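Local structure of rhamnose ABC transporter, rhamnose-binding protein (Actinomyces odontolyticus ATCC 17982, 5BQ3) at residues A[99-104]-A[120-124]; A[125-131]-A[311-317]; A[290-296]-A[307-312]. The protein probably binds a sugar, most likely rhamnose, outside the cell membrane and hands it to an ABC transporter for import. One frame throughout, in Å; residues are numbered along the deposited sequence.

Contact 1: residues A[99-104]-A[120-124]; sequences VCPALQ and SAADC
The amide of Gln104 and the carboxylate of Asp123 cross at a slant, their planes turned 55° apart, and neither lies flat on the other. From the amide, NE2 donates a hydrogen bond of 3.2 Å to the backbone O of Asp123. This carbonyl is met from well above its plane and not on a lone pair, while it lies only slightly tilted from the plane of the amide. The same oxygen takes a weak bond from Arg107, so two donors share it. Asp123 CG sits between its backbone N and carbonyl carbon (chi1 52°), which folds the carboxylate back towards the helix; its OD1 ends 3.6 Å from Cys100 SG. Next to this polar pair lies the covalent link, the disulfide between Cys100 SG and Cys124 SG at 2.0 Å, with a left-handed chi3 of -91°. It joins the first turn of helix 100-109 to the end of a type I turn, Ala121 to Cys124, in the loop that leads from strand 112-116 to strand 127-130. In this Rossmann-like lobe of a type I periplasmic binding protein, the bond thus staples a connecting helix to the loop between the next two strands of the parallel sheet. Deeper in, Leu103 lays CB against Cys124 CB, 3.9 Å away. Its CD1 reaches the side chain of Ser120, 4.0 Å from OG, and the same leucine packs on Leu89, Ile91 and Val113 of the sheet. Ala121 CB rests on the sulfur of Cys100 at 4.1 Å.

Contact 2: residues A[125-131]-A[311-317]; sequences RDLFINQ and NKTVVVG
Lys312, Val314 and Arg125 lose the most surface between 125-131 and 311-317. Lys312 stretches its extended chain alongside the loop that leads into strand 127-130, with CD 3.5 Å from Asp126 O. Its ammonium NZ reaches the same backbone through water: one molecule joins it to Arg125 O, and a second, more weakly, to Asp126 O. The lysine's own carbonyl O receives the amide N of Phe128 at 2.9 Å.

The side chains of Arg125 and Asn311 cross at about a right angle. The arginine chain bends at chi2 (-73°), and NH2 meets Asn311 O at 2.9 Å, nearly in the guanidinium plane and almost straight on the carbonyl. NE is held by a salt bridge to Asp119, so two separate edges of the group are gripped and its rotation is largely fixed. That carboxylate probably also tempers the nearness of the two cations, Arg125 and Lys312.

Val314 belongs to the strand proper. Its N donates to Phe128 O (2.8 Å) and its O accepts from Asn130 N, and the ladder runs on with Val316 N bonded to Asn130 O. Its side chain lies beside that of Ile129, whose CD1 is 3.8 Å from Val314 CB, and Val314 CG2 touches Leu127 CD2. Helix 271-287 covers this face through Leu274 and Ala281. On the other face, Thr313 CG2 leans on Phe128 CD2 at 3.6 Å, the two side chains pointing the same way.

The strands are parallel, inclined by 26°, with 313-315 at the edge of the six-stranded sheet. Both lead from this lobe towards the other, as do the interlobe crossings typical of type I periplasmic binding proteins.

Contact 3: residues A[290-296]-A[307-312]; sequences IKGEVGE and TIGENK
Val294 and Ile308 face each other with CA atoms 5.2 Å apart, where 290-296 turns back along 307-312. A type II turn runs from Glu293 to Glu296. Gly295 N donates to Ile308 O (2.8 Å), and Ile308 N to Glu296 O (2.9 Å), so Gly295 and Glu296 together stand opposite Ile308, the pattern of a G1 beta bulge. Gly295, at phi 108°, holds the position where this bulge usually carries glycine.

Ile308 fills the inner side: CD1 touches Ile290 CD1 at 3.8 Å and Glu296 CB at 3.7 Å. Val294 sets CG2 against Gly309 O, and Lys312 runs its CG past Gly292 O. The Glu296 side chain, extended beyond CG, reaches back to its own loop, where OE1 accepts from both Gly292 N and Glu293 N, each at 2.8 Å. An alanine here would take away the carboxylate, and the amides of Gly292 and Glu293 would probably be left without their shared acceptor and that stretch of backbone less firmly fixed.

Ile290 also packs on Ala284 and Leu285 of helix 271-287. Segment 290-296 runs on into strand 297-299, while 307-312 follows from strand 305-307, and Lys312 then leads into strand 313-315.

In the fold
Contacts 2 and 3 share Asn311 and Lys312, and 290-296 with 307-312 is nested within the long chain segment that contact 2 closes; Ile308 reaches across to pack on Leu127 and Val314. Contact 1 comes earlier in the chain and meets contact 2 where Ser120 touches Arg125 and Ala122 touches Asn311. Contact 1, mostly buried, relies on a covalent bond between a helix and a loop. Contact 2, partly buried, pairs two strands by a regular backbone ladder, with charged groups and waters at its start. Contact 3 has more exposed residues and relies on two backbone bonds, a pair of buried isoleucines and a carboxylate that binds amides of its own loop.

Contact 1: residues A[99-104]-A[120-124]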
ATOM      1  N   VAL A  99     -14.701 -12.788   4.723  1.00 40.57           N
ATOM      2  CA  VAL A  99     -15.615 -11.637   4.781  1.00 39.94           C
ATOM      3  C   VAL A  99     -16.601 -11.629   3.590  1.00 44.53           C
ATOM      4  O   VAL A  99     -17.594 -10.900   3.633  1.00 44.91           O
ATOM      5  CB  VAL A  99     -14.862 -10.274   4.870  1.00 42.01           C
ATOM      6  CG1 VAL A  99     -14.047 -10.161   6.154  1.00 41.70           C
ATOM      7  CG2 VAL A  99     -13.991 -10.021   3.643  1.00 40.50           C
ATOM      8  N   CYS A 100     -16.310 -12.420   2.538  1.00 41.07           N
ATOM      9  CA  CYS A 100     -17.070 -12.501   1.285  1.00 41.33           C
ATOM     10  C   CYS A 100     -18.585 -12.798   1.471  1.00 45.00           C
ATOM     11  O   CYS A 100     -19.356 -12.060   0.858  1.00 44.76           O
ATOM     12  CB  CYS A 100     -16.433 -13.498   0.321  1.00 42.39           C
ATOM     13  SG  CYS A 100     -17.015 -13.352  -1.389  1.00 46.75           S
ATOM     14  N   PRO A 101     -19.068 -13.803   2.261  1.00 41.35           N
ATOM     15  CA  PRO A 101     -20.528 -14.009   2.364  1.00 41.92           C
ATOM     16  C   PRO A 101     -21.272 -12.830   3.002  1.00 44.04           C
ATOM     17  O   PRO A 101     -22.393 -12.538   2.589  1.00 43.88           O
ATOM     18  CB  PRO A 101     -20.652 -15.263   3.236  1.00 45.26           C
ATOM     19  CG  PRO A 101     -19.342 -15.915   3.165  1.00 49.38           C
ATOM     20  CD  PRO A 101     -18.351 -14.811   3.065  1.00 43.18           C
ATOM     21  N   ALA A 102     -20.648 -12.153   3.990  1.00 39.10           N
ATOM     22  CA  ALA A 102     -21.220 -10.992   4.678  1.00 38.22           C
ATOM     23  C   ALA A 102     -21.308  -9.788   3.735  1.00 39.83           C
ATOM     24  O   ALA A 102     -22.297  -9.057   3.779  1.00 39.68           O
ATOM     25  CB  ALA A 102     -20.393 -10.645   5.904  1.00 38.45           C
ATOM     26  N   LEU A 103     -20.292  -9.606   2.864  1.00 34.68           N
ATOM     27  CA  LEU A 103     -20.238  -8.521   1.880  1.00 32.95           C
ATOM     28  C   LEU A 103     -21.211  -8.771   0.720  1.00 39.05           C
ATOM     29  O   LEU A 103     -21.734  -7.814   0.152  1.00 38.90           O
ATOM     30  CB  LEU A 103     -18.811  -8.330   1.341  1.00 31.19           C
ATOM     31  CG  LEU A 103     -17.742  -7.811   2.309  1.00 33.84           C
ATOM     32  CD1 LEU A 103     -16.375  -7.803   1.649  1.00 32.30           C
ATOM     33  CD2 LEU A 103     -18.080  -6.428   2.838  1.00 34.93           C
ATOM     34  N   GLN A 104     -21.451 -10.049   0.369  1.00 37.61           N
ATOM     35  CA  GLN A 104     -22.388 -10.437  -0.689  1.00 38.64           C
ATOM     36  C   GLN A 104     -23.828 -10.205  -0.228  1.00 45.16           C
ATOM     37  O   GLN A 104     -24.683  -9.863  -1.048  1.00 45.98           O
ATOM     38  CB  GLN A 104     -22.169 -11.895  -1.110  1.00 40.63           C
ATOM     39  CG  GLN A 104     -20.984 -12.065  -2.061  1.00 40.93           C
ATOM     40  CD  GLN A 104     -20.707 -13.501  -2.420  1.00 48.77           C
ATOM     41  OE1 GLN A 104     -20.688 -14.389  -1.570  1.00 44.87           O
ATOM     42  NE2 GLN A 104     -20.427 -13.750  -3.688  1.00 36.28           N
ATOM     43  N   SER A 120     -11.092  -8.404  -1.235  1.00 34.29           N
ATOM     44  CA  SER A 120     -11.846  -9.613  -0.951  1.00 35.22           C
ATOM     45  C   SER A 120     -11.843 -10.431  -2.258  1.00 41.04           C
ATOM     46  O   SER A 120     -11.021 -10.140  -3.137  1.00 40.87           O
ATOM     47  CB  SER A 120     -13.253  -9.259  -0.478  1.00 38.41           C
ATOM     48  OG  SER A 120     -14.004  -8.619  -1.494  1.00 46.17           O
ATOM     49  N   ALA A 121     -12.732 -11.430  -2.414  1.00 38.59           N
ATOM     50  CA  ALA A 121     -12.812 -12.149  -3.689  1.00 38.99           C
ATOM     51  C   ALA A 121     -13.546 -11.246  -4.705  1.00 42.55           C
ATOM     52  O   ALA A 121     -14.216 -10.294  -4.296  1.00 41.61           O
ATOM     53  CB  ALA A 121     -13.517 -13.489  -3.513  1.00 41.14           C
ATOM     54  N   ALA A 122     -13.388 -11.508  -6.010  1.00 39.60           N
ATOM     55  CA  ALA A 122     -13.968 -10.707  -7.095  1.00 39.58           C
ATOM     56  C   ALA A 122     -15.507 -10.529  -7.032  1.00 44.51           C
ATOM     57  O   ALA A 122     -16.009  -9.518  -7.533  1.00 44.28           O
ATOM     58  CB  ALA A 122     -13.589 -11.315  -8.433  1.00 41.23           C
ATOM     59  N   ASP A 123     -16.247 -11.483  -6.429  1.00 41.89           N
ATOM     60  CA  ASP A 123     -17.716 -11.434  -6.387  1.00 42.74           C
ATOM     61  C   ASP A 123     -18.327 -10.853  -5.079  1.00 45.58           C
ATOM     62  O   ASP A 123     -19.553 -10.896  -4.935  1.00 46.70           O
ATOM     63  CB  ASP A 123     -18.312 -12.838  -6.665  1.00 46.60           C
ATOM     64  CG  ASP A 123     -17.797 -14.004  -5.823  1.00 57.38           C
ATOM     65  OD1 ASP A 123     -16.931 -13.775  -4.945  1.00 56.76           O
ATOM     66  OD2 ASP A 123     -18.244 -15.149  -6.060  1.00 63.38           O
ATOM     67  N   CYS A 124     -17.515 -10.275  -4.165  1.00 40.06           N
ATOM     68  CA  CYS A 124     -18.045  -9.722  -2.907  1.00 39.49           C
ATOM     69  C   CYS A 124     -18.006  -8.190  -2.867  1.00 40.32           C
ATOM     70  O   CYS A 124     -18.409  -7.612  -1.856  1.00 39.75           O
ATOM     71  CB  CYS A 124     -17.345 -10.306  -1.679  1.00 40.18           C
ATOM     72  SG  CYS A 124     -16.151 -11.622  -2.030  1.00 44.70           S
TER

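Contact 2: residues A[125-131]-A[311-317]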
ATOM      1  N   ARG A 125     -17.532  -7.529  -3.938  1.00 34.49           N
ATOM      2  CA  ARG A 125     -17.456  -6.070  -3.942  1.00 32.55           C
ATOM      3  C   ARG A 125     -17.789  -5.487  -5.317  1.00 36.63           C
ATOM      4  O   ARG A 125     -17.670  -6.165  -6.342  1.00 37.18           O
ATOM      5  CB  ARG A 125     -16.074  -5.581  -3.442  1.00 29.64           C
ATOM      6  CG  ARG A 125     -14.928  -5.588  -4.451  1.00 31.10           C
ATOM      7  CD  ARG A 125     -14.413  -6.975  -4.778  1.00 29.27           C
ATOM      8  NE  ARG A 125     -13.116  -6.919  -5.444  1.00 31.66           N
ATOM      9  CZ  ARG A 125     -12.942  -6.772  -6.753  1.00 39.71           C
ATOM     10  NH1 ARG A 125     -13.991  -6.667  -7.563  1.00 23.08           N
ATOM     11  NH2 ARG A 125     -11.719  -6.727  -7.263  1.00 22.66           N
ATOM     12  N   ASP A 126     -18.216  -4.221  -5.317  1.00 32.67           N
ATOM     13  CA  ASP A 126     -18.588  -3.472  -6.512  1.00 32.85           C
ATOM     14  C   ASP A 126     -17.363  -2.829  -7.149  1.00 35.55           C
ATOM     15  O   ASP A 126     -17.350  -2.622  -8.364  1.00 35.60           O
ATOM     16  CB  ASP A 126     -19.635  -2.398  -6.165  1.00 34.83           C
ATOM     17  CG  ASP A 126     -20.960  -2.954  -5.683  1.00 46.62           C
ATOM     18  OD1 ASP A 126     -21.734  -3.461  -6.527  1.00 49.45           O
ATOM     19  OD2 ASP A 126     -21.236  -2.863  -4.469  1.00 51.06           O
ATOM     20  N   LEU A 127     -16.331  -2.525  -6.323  1.00 30.83           N
ATOM     21  CA  LEU A 127     -15.082  -1.865  -6.715  1.00 29.82           C
ATOM     22  C   LEU A 127     -13.967  -2.118  -5.701  1.00 31.14           C
ATOM     23  O   LEU A 127     -14.237  -2.228  -4.504  1.00 30.19           O
ATOM     24  CB  LEU A 127     -15.348  -0.343  -6.808  1.00 30.38           C
ATOM     25  CG  LEU A 127     -14.854   0.430  -8.034  1.00 35.89           C
ATOM     26  CD1 LEU A 127     -15.490  -0.074  -9.325  1.00 37.41           C
ATOM     27  CD2 LEU A 127     -15.185   1.894  -7.894  1.00 38.49           C
ATOM     28  N   PHE A 128     -12.708  -2.183  -6.180  1.00 26.95           N
ATOM     29  CA  PHE A 128     -11.511  -2.315  -5.342  1.00 24.97           C
ATOM     30  C   PHE A 128     -10.574  -1.127  -5.609  1.00 29.24           C
ATOM     31  O   PHE A 128     -10.306  -0.804  -6.766  1.00 28.97           O
ATOM     32  CB  PHE A 128     -10.785  -3.663  -5.546  1.00 25.97           C
ATOM     33  CG  PHE A 128      -9.427  -3.783  -4.876  1.00 25.91           C
ATOM     34  CD1 PHE A 128      -9.284  -3.586  -3.504  1.00 27.78           C
ATOM     35  CD2 PHE A 128      -8.296  -4.109  -5.615  1.00 27.06           C
ATOM     36  CE1 PHE A 128      -8.028  -3.675  -2.894  1.00 27.42           C
ATOM     37  CE2 PHE A 128      -7.042  -4.209  -4.999  1.00 28.57           C
ATOM     38  CZ  PHE A 128      -6.919  -3.999  -3.644  1.00 25.79           C
ATOM     39  N   ILE A 129     -10.101  -0.469  -4.535  1.00 26.12           N
ATOM     40  CA  ILE A 129      -9.185   0.669  -4.607  1.00 26.03           C
ATOM     41  C   ILE A 129      -7.810   0.202  -4.139  1.00 30.99           C
ATOM     42  O   ILE A 129      -7.628  -0.108  -2.958  1.00 30.29           O
ATOM     43  CB  ILE A 129      -9.688   1.917  -3.810  1.00 29.09           C
ATOM     44  CG1 ILE A 129     -11.218   2.186  -3.991  1.00 29.51           C
ATOM     45  CG2 ILE A 129      -8.847   3.166  -4.133  1.00 29.98           C
ATOM     46  CD1 ILE A 129     -11.746   2.512  -5.429  1.00 32.80           C
ATOM     47  N   ASN A 130      -6.857   0.120  -5.074  1.00 28.70           N
ATOM     48  CA  ASN A 130      -5.489  -0.285  -4.777  1.00 28.66           C
ATOM     49  C   ASN A 130      -4.598   0.949  -4.687  1.00 35.03           C
ATOM     50  O   ASN A 130      -4.735   1.867  -5.499  1.00 35.46           O
ATOM     51  CB  ASN A 130      -4.971  -1.258  -5.839  1.00 29.32           C
ATOM     52  CG  ASN A 130      -3.876  -2.206  -5.391  1.00 48.40           C
ATOM     53  OD1 ASN A 130      -3.416  -2.217  -4.237  1.00 40.93           O
ATOM     54  ND2 ASN A 130      -3.454  -3.055  -6.308  1.00 40.77           N
ATOM     55  N   GLN A 131      -3.705   0.979  -3.686  1.00 32.82           N
ATOM     56  CA  GLN A 131      -2.763   2.080  -3.450  1.00 33.24           C
ATOM     57  C   GLN A 131      -1.850   2.282  -4.647  1.00 38.13           C
ATOM     58  O   GLN A 131      -1.745   3.388  -5.175  1.00 38.20           O
ATOM     59  CB  GLN A 131      -1.886   1.812  -2.203  1.00 34.26           C
ATOM     60  CG  GLN A 131      -2.629   1.387  -0.948  1.00 54.67           C
ATOM     61  CD  GLN A 131      -2.589  -0.106  -0.745  1.00 77.41           C
ATOM     62  OE1 GLN A 131      -3.142  -0.887  -1.531  1.00 73.86           O
ATOM     63  NE2 GLN A 131      -1.949  -0.533   0.335  1.00 70.47           N
ATOM     64  N   ASN A 311     -10.662  -6.273 -13.477  1.00 48.19           N
ATOM     65  CA  ASN A 311     -11.098  -6.905 -12.221  1.00 47.02           C
ATOM     66  C   ASN A 311     -11.673  -5.838 -11.249  1.00 48.54           C
ATOM     67  O   ASN A 311     -11.484  -5.933 -10.031  1.00 47.31           O
ATOM     68  CB  ASN A 311      -9.957  -7.731 -11.578  1.00 47.76           C
ATOM     69  CG  ASN A 311     -10.404  -8.745 -10.551  1.00 72.12           C
ATOM     70  OD1 ASN A 311     -11.249  -9.612 -10.812  1.00 69.33           O
ATOM     71  ND2 ASN A 311      -9.821  -8.673  -9.361  1.00 61.40           N
ATOM     72  N   LYS A 312     -12.391  -4.826 -11.812  1.00 43.90           N
ATOM     73  CA  LYS A 312     -13.034  -3.696 -11.114  1.00 42.45           C
ATOM     74  C   LYS A 312     -12.056  -3.005 -10.130  1.00 43.87           C
ATOM     75  O   LYS A 312     -12.437  -2.673  -9.004  1.00 42.74           O
ATOM     76  CB  LYS A 312     -14.309  -4.166 -10.381  1.00 44.97           C
ATOM     77  CG  LYS A 312     -15.412  -4.683 -11.289  1.00 55.90           C
ATOM     78  CD  LYS A 312     -16.538  -5.280 -10.470  1.00 64.66           C
ATOM     79  CE  LYS A 312     -17.656  -5.794 -11.333  1.00 75.91           C
ATOM     80  NZ  LYS A 312     -18.761  -6.335 -10.508  1.00 85.64           N
ATOM     81  N   THR A 313     -10.792  -2.804 -10.562  1.00 39.42           N
ATOM     82  CA  THR A 313      -9.733  -2.221  -9.736  1.00 37.58           C
ATOM     83  C   THR A 313      -9.385  -0.794 -10.183  1.00 40.19           C
ATOM     84  O   THR A 313      -9.190  -0.542 -11.370  1.00 40.35           O
ATOM     85  CB  THR A 313      -8.489  -3.142  -9.741  1.00 45.56           C
ATOM     86  OG1 THR A 313      -8.878  -4.451  -9.326  1.00 45.26           O
ATOM     87  CG2 THR A 313      -7.367  -2.644  -8.826  1.00 42.41           C
ATOM     88  N   VAL A 314      -9.280   0.120  -9.201  1.00 35.75           N
ATOM     89  CA  VAL A 314      -8.905   1.531  -9.362  1.00 35.66           C
ATOM     90  C   VAL A 314      -7.558   1.742  -8.651  1.00 38.85           C
ATOM     91  O   VAL A 314      -7.426   1.376  -7.483  1.00 38.10           O
ATOM     92  CB  VAL A 314     -10.002   2.496  -8.823  1.00 39.45           C
ATOM     93  CG1 VAL A 314      -9.602   3.958  -9.012  1.00 39.58           C
ATOM     94  CG2 VAL A 314     -11.362   2.221  -9.466  1.00 39.99           C
ATOM     95  N   VAL A 315      -6.559   2.303  -9.353  1.00 35.44           N
ATOM     96  CA  VAL A 315      -5.235   2.567  -8.774  1.00 34.33           C
ATOM     97  C   VAL A 315      -5.166   4.056  -8.390  1.00 38.68           C
ATOM     98  O   VAL A 315      -5.467   4.922  -9.215  1.00 39.01           O
ATOM     99  CB  VAL A 315      -4.066   2.131  -9.710  1.00 38.05           C
ATOM    100  CG1 VAL A 315      -2.706   2.440  -9.091  1.00 37.10           C
ATOM    101  CG2 VAL A 315      -4.156   0.650 -10.060  1.00 37.68           C
ATOM    102  N   VAL A 316      -4.782   4.338  -7.126  1.00 35.05           N
ATOM    103  CA  VAL A 316      -4.649   5.691  -6.565  1.00 35.44           C
ATOM    104  C   VAL A 316      -3.559   6.469  -7.339  1.00 41.75           C
ATOM    105  O   VAL A 316      -3.795   7.611  -7.733  1.00 42.64           O
ATOM    106  CB  VAL A 316      -4.377   5.671  -5.030  1.00 38.09           C
ATOM    107  CG1 VAL A 316      -4.196   7.081  -4.472  1.00 38.35           C
ATOM    108  CG2 VAL A 316      -5.494   4.952  -4.284  1.00 37.42           C
ATOM    109  N   GLY A 317      -2.410   5.835  -7.572  1.00 38.55           N
ATOM    110  CA  GLY A 317      -1.312   6.446  -8.313  1.00 39.39           C
ATOM    111  C   GLY A 317       0.011   5.722  -8.200  1.00 43.42           C
ATOM    112  O   GLY A 317       0.063   4.580  -7.733  1.00 42.48           O
TER
HETATM  113  O   HOH W   1     -13.780  -8.351 -10.173  1.00 43.81           O
HETATM  114  O   HOH W   2     -18.419  -8.305  -8.300  1.00 54.67           O
HETATM  115  O   HOH W   3     -19.430  -3.156 -10.041  1.00 56.50           O

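Contact 3: residues A[290-296]-A[307-312]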
ATOM      1  N   ILE A 290     -21.683   5.946 -11.927  1.00 54.02           N
ATOM      2  CA  ILE A 290     -20.975   4.789 -12.484  1.00 53.73           C
ATOM      3  C   ILE A 290     -21.663   3.494 -12.037  1.00 58.64           C
ATOM      4  O   ILE A 290     -22.186   3.421 -10.921  1.00 57.65           O
ATOM      5  CB  ILE A 290     -19.454   4.772 -12.137  1.00 55.27           C
ATOM      6  CG1 ILE A 290     -19.197   4.953 -10.623  1.00 54.11           C
ATOM      7  CG2 ILE A 290     -18.681   5.794 -12.972  1.00 56.78           C
ATOM      8  CD1 ILE A 290     -17.923   4.328 -10.082  1.00 59.31           C
ATOM      9  N   LYS A 291     -21.654   2.479 -12.912  1.00 56.49           N
ATOM     10  CA  LYS A 291     -22.239   1.162 -12.648  1.00 56.60           C
ATOM     11  C   LYS A 291     -21.205   0.237 -11.987  1.00 59.57           C
ATOM     12  O   LYS A 291     -21.574  -0.758 -11.359  1.00 59.30           O
ATOM     13  CB  LYS A 291     -22.767   0.532 -13.953  1.00 60.72           C
ATOM     14  CG  LYS A 291     -23.925   1.290 -14.597  1.00 73.38           C
ATOM     15  CD  LYS A 291     -24.113   0.879 -16.048  1.00 84.86           C
ATOM     16  CE  LYS A 291     -25.161   1.703 -16.753  1.00 96.97           C
ATOM     17  NZ  LYS A 291     -25.266   1.341 -18.192  1.00106.30           N
ATOM     18  N   GLY A 292     -19.929   0.590 -12.132  1.00 55.27           N
ATOM     19  CA  GLY A 292     -18.797  -0.167 -11.603  1.00 53.69           C
ATOM     20  C   GLY A 292     -18.159  -1.059 -12.648  1.00 57.55           C
ATOM     21  O   GLY A 292     -17.504  -2.048 -12.305  1.00 57.28           O
ATOM     22  N   GLU A 293     -18.347  -0.705 -13.933  1.00 54.04           N
ATOM     23  CA  GLU A 293     -17.836  -1.437 -15.090  1.00 54.44           C
ATOM     24  C   GLU A 293     -16.429  -0.979 -15.481  1.00 56.79           C
ATOM     25  O   GLU A 293     -16.033   0.151 -15.182  1.00 55.65           O
ATOM     26  CB  GLU A 293     -18.790  -1.271 -16.284  1.00 57.96           C
ATOM     27  CG  GLU A 293     -20.067  -2.090 -16.164  1.00 70.57           C
ATOM     28  CD  GLU A 293     -21.237  -1.642 -17.019  1.00 95.48           C
ATOM     29  OE1 GLU A 293     -21.012  -1.012 -18.080  1.00 93.03           O
ATOM     30  OE2 GLU A 293     -22.390  -1.948 -16.636  1.00 90.13           O
ATOM     31  N   VAL A 294     -15.683  -1.866 -16.166  1.00 53.28           N
ATOM     32  CA  VAL A 294     -14.316  -1.634 -16.641  1.00 52.58           C
ATOM     33  C   VAL A 294     -14.353  -0.585 -17.763  1.00 56.84           C
ATOM     34  O   VAL A 294     -15.091  -0.747 -18.738  1.00 58.68           O
ATOM     35  CB  VAL A 294     -13.636  -2.962 -17.095  1.00 56.91           C
ATOM     36  CG1 VAL A 294     -12.208  -2.725 -17.580  1.00 56.51           C
ATOM     37  CG2 VAL A 294     -13.657  -4.010 -15.977  1.00 55.52           C
ATOM     38  N   GLY A 295     -13.585   0.487 -17.583  1.00 51.42           N
ATOM     39  CA  GLY A 295     -13.498   1.589 -18.537  1.00 52.11           C
ATOM     40  C   GLY A 295     -14.177   2.872 -18.097  1.00 54.61           C
ATOM     41  O   GLY A 295     -13.904   3.935 -18.664  1.00 55.51           O
ATOM     42  N   GLU A 296     -15.077   2.783 -17.096  1.00 48.78           N
ATOM     43  CA  GLU A 296     -15.815   3.925 -16.548  1.00 47.85           C
ATOM     44  C   GLU A 296     -14.887   4.869 -15.776  1.00 48.54           C
ATOM     45  O   GLU A 296     -13.855   4.439 -15.255  1.00 46.67           O
ATOM     46  CB  GLU A 296     -16.962   3.456 -15.637  1.00 48.67           C
ATOM     47  CG  GLU A 296     -18.172   2.916 -16.381  1.00 61.14           C
ATOM     48  CD  GLU A 296     -19.392   2.666 -15.515  1.00 81.69           C
ATOM     49  OE1 GLU A 296     -19.287   1.882 -14.544  1.00 76.17           O
ATOM     50  OE2 GLU A 296     -20.464   3.235 -15.824  1.00 77.35           O
ATOM     51  N   THR A 307      -9.920   5.995 -13.598  1.00 39.46           N
ATOM     52  CA  THR A 307     -10.560   5.003 -14.468  1.00 39.95           C
ATOM     53  C   THR A 307     -10.608   3.637 -13.764  1.00 43.34           C
ATOM     54  O   THR A 307      -9.643   3.243 -13.103  1.00 41.81           O
ATOM     55  CB  THR A 307      -9.827   4.928 -15.831  1.00 46.13           C
ATOM     56  OG1 THR A 307      -9.816   6.221 -16.428  1.00 47.73           O
ATOM     57  CG2 THR A 307     -10.478   3.954 -16.813  1.00 44.88           C
ATOM     58  N   ILE A 308     -11.738   2.921 -13.920  1.00 40.74           N
ATOM     59  CA  ILE A 308     -11.930   1.572 -13.389  1.00 39.87           C
ATOM     60  C   ILE A 308     -11.259   0.613 -14.378  1.00 45.89           C
ATOM     61  O   ILE A 308     -11.669   0.530 -15.539  1.00 46.82           O
ATOM     62  CB  ILE A 308     -13.435   1.244 -13.141  1.00 42.94           C
ATOM     63  CG1 ILE A 308     -14.066   2.232 -12.137  1.00 42.65           C
ATOM     64  CG2 ILE A 308     -13.620  -0.209 -12.678  1.00 42.67           C
ATOM     65  CD1 ILE A 308     -15.537   2.476 -12.317  1.00 49.70           C
ATOM     66  N   GLY A 309     -10.207  -0.053 -13.918  1.00 42.91           N
ATOM     67  CA  GLY A 309      -9.441  -0.999 -14.721  1.00 44.04           C
ATOM     68  C   GLY A 309      -9.978  -2.412 -14.654  1.00 49.91           C
ATOM     69  O   GLY A 309     -11.124  -2.625 -14.247  1.00 49.45           O
ATOM     70  N   GLU A 310      -9.146  -3.387 -15.059  1.00 48.55           N
ATOM     71  CA  GLU A 310      -9.483  -4.814 -15.065  1.00 49.52           C
ATOM     72  C   GLU A 310      -9.707  -5.326 -13.629  1.00 51.26           C
ATOM     73  O   GLU A 310      -9.056  -4.853 -12.694  1.00 49.16           O
ATOM     74  CB  GLU A 310      -8.412  -5.653 -15.802  1.00 51.93           C
ATOM     75  CG  GLU A 310      -6.994  -5.547 -15.252  1.00 66.55           C
ATOM     76  CD  GLU A 310      -6.119  -4.479 -15.886  1.00 98.23           C
ATOM     77  OE1 GLU A 310      -6.423  -3.275 -15.715  1.00 97.11           O
ATOM     78  OE2 GLU A 310      -5.104  -4.847 -16.521  1.00 95.17           O
ATOM     79  N   ASN A 311     -10.662  -6.273 -13.477  1.00 48.19           N
ATOM     80  CA  ASN A 311     -11.098  -6.905 -12.221  1.00 47.02           C
ATOM     81  C   ASN A 311     -11.673  -5.838 -11.249  1.00 48.54           C
ATOM     82  O   ASN A 311     -11.484  -5.933 -10.031  1.00 47.31           O
ATOM     83  CB  ASN A 311      -9.957  -7.731 -11.578  1.00 47.76           C
ATOM     84  CG  ASN A 311     -10.404  -8.745 -10.551  1.00 72.12           C
ATOM     85  OD1 ASN A 311     -11.249  -9.612 -10.812  1.00 69.33           O
ATOM     86  ND2 ASN A 311      -9.821  -8.673  -9.361  1.00 61.40           N
ATOM     87  N   LYS A 312     -12.391  -4.826 -11.812  1.00 43.90           N
ATOM     88  CA  LYS A 312     -13.034  -3.696 -11.114  1.00 42.45           C
ATOM     89  C   LYS A 312     -12.056  -3.005 -10.130  1.00 43.87           C
ATOM     90  O   LYS A 312     -12.437  -2.673  -9.004  1.00 42.74           O
ATOM     91  CB  LYS A 312     -14.309  -4.166 -10.381  1.00 44.97           C
ATOM     92  CG  LYS A 312     -15.412  -4.683 -11.289  1.00 55.90           C
ATOM     93  CD  LYS A 312     -16.538  -5.280 -10.470  1.00 64.66           C
ATOM     94  CE  LYS A 312     -17.656  -5.794 -11.333  1.00 75.91           C
ATOM     95  NZ  LYS A 312     -18.761  -6.335 -10.508  1.00 85.64           N
TER
HETATM   96  O   HOH W   3     -19.430  -3.156 -10.041  1.00 56.50           O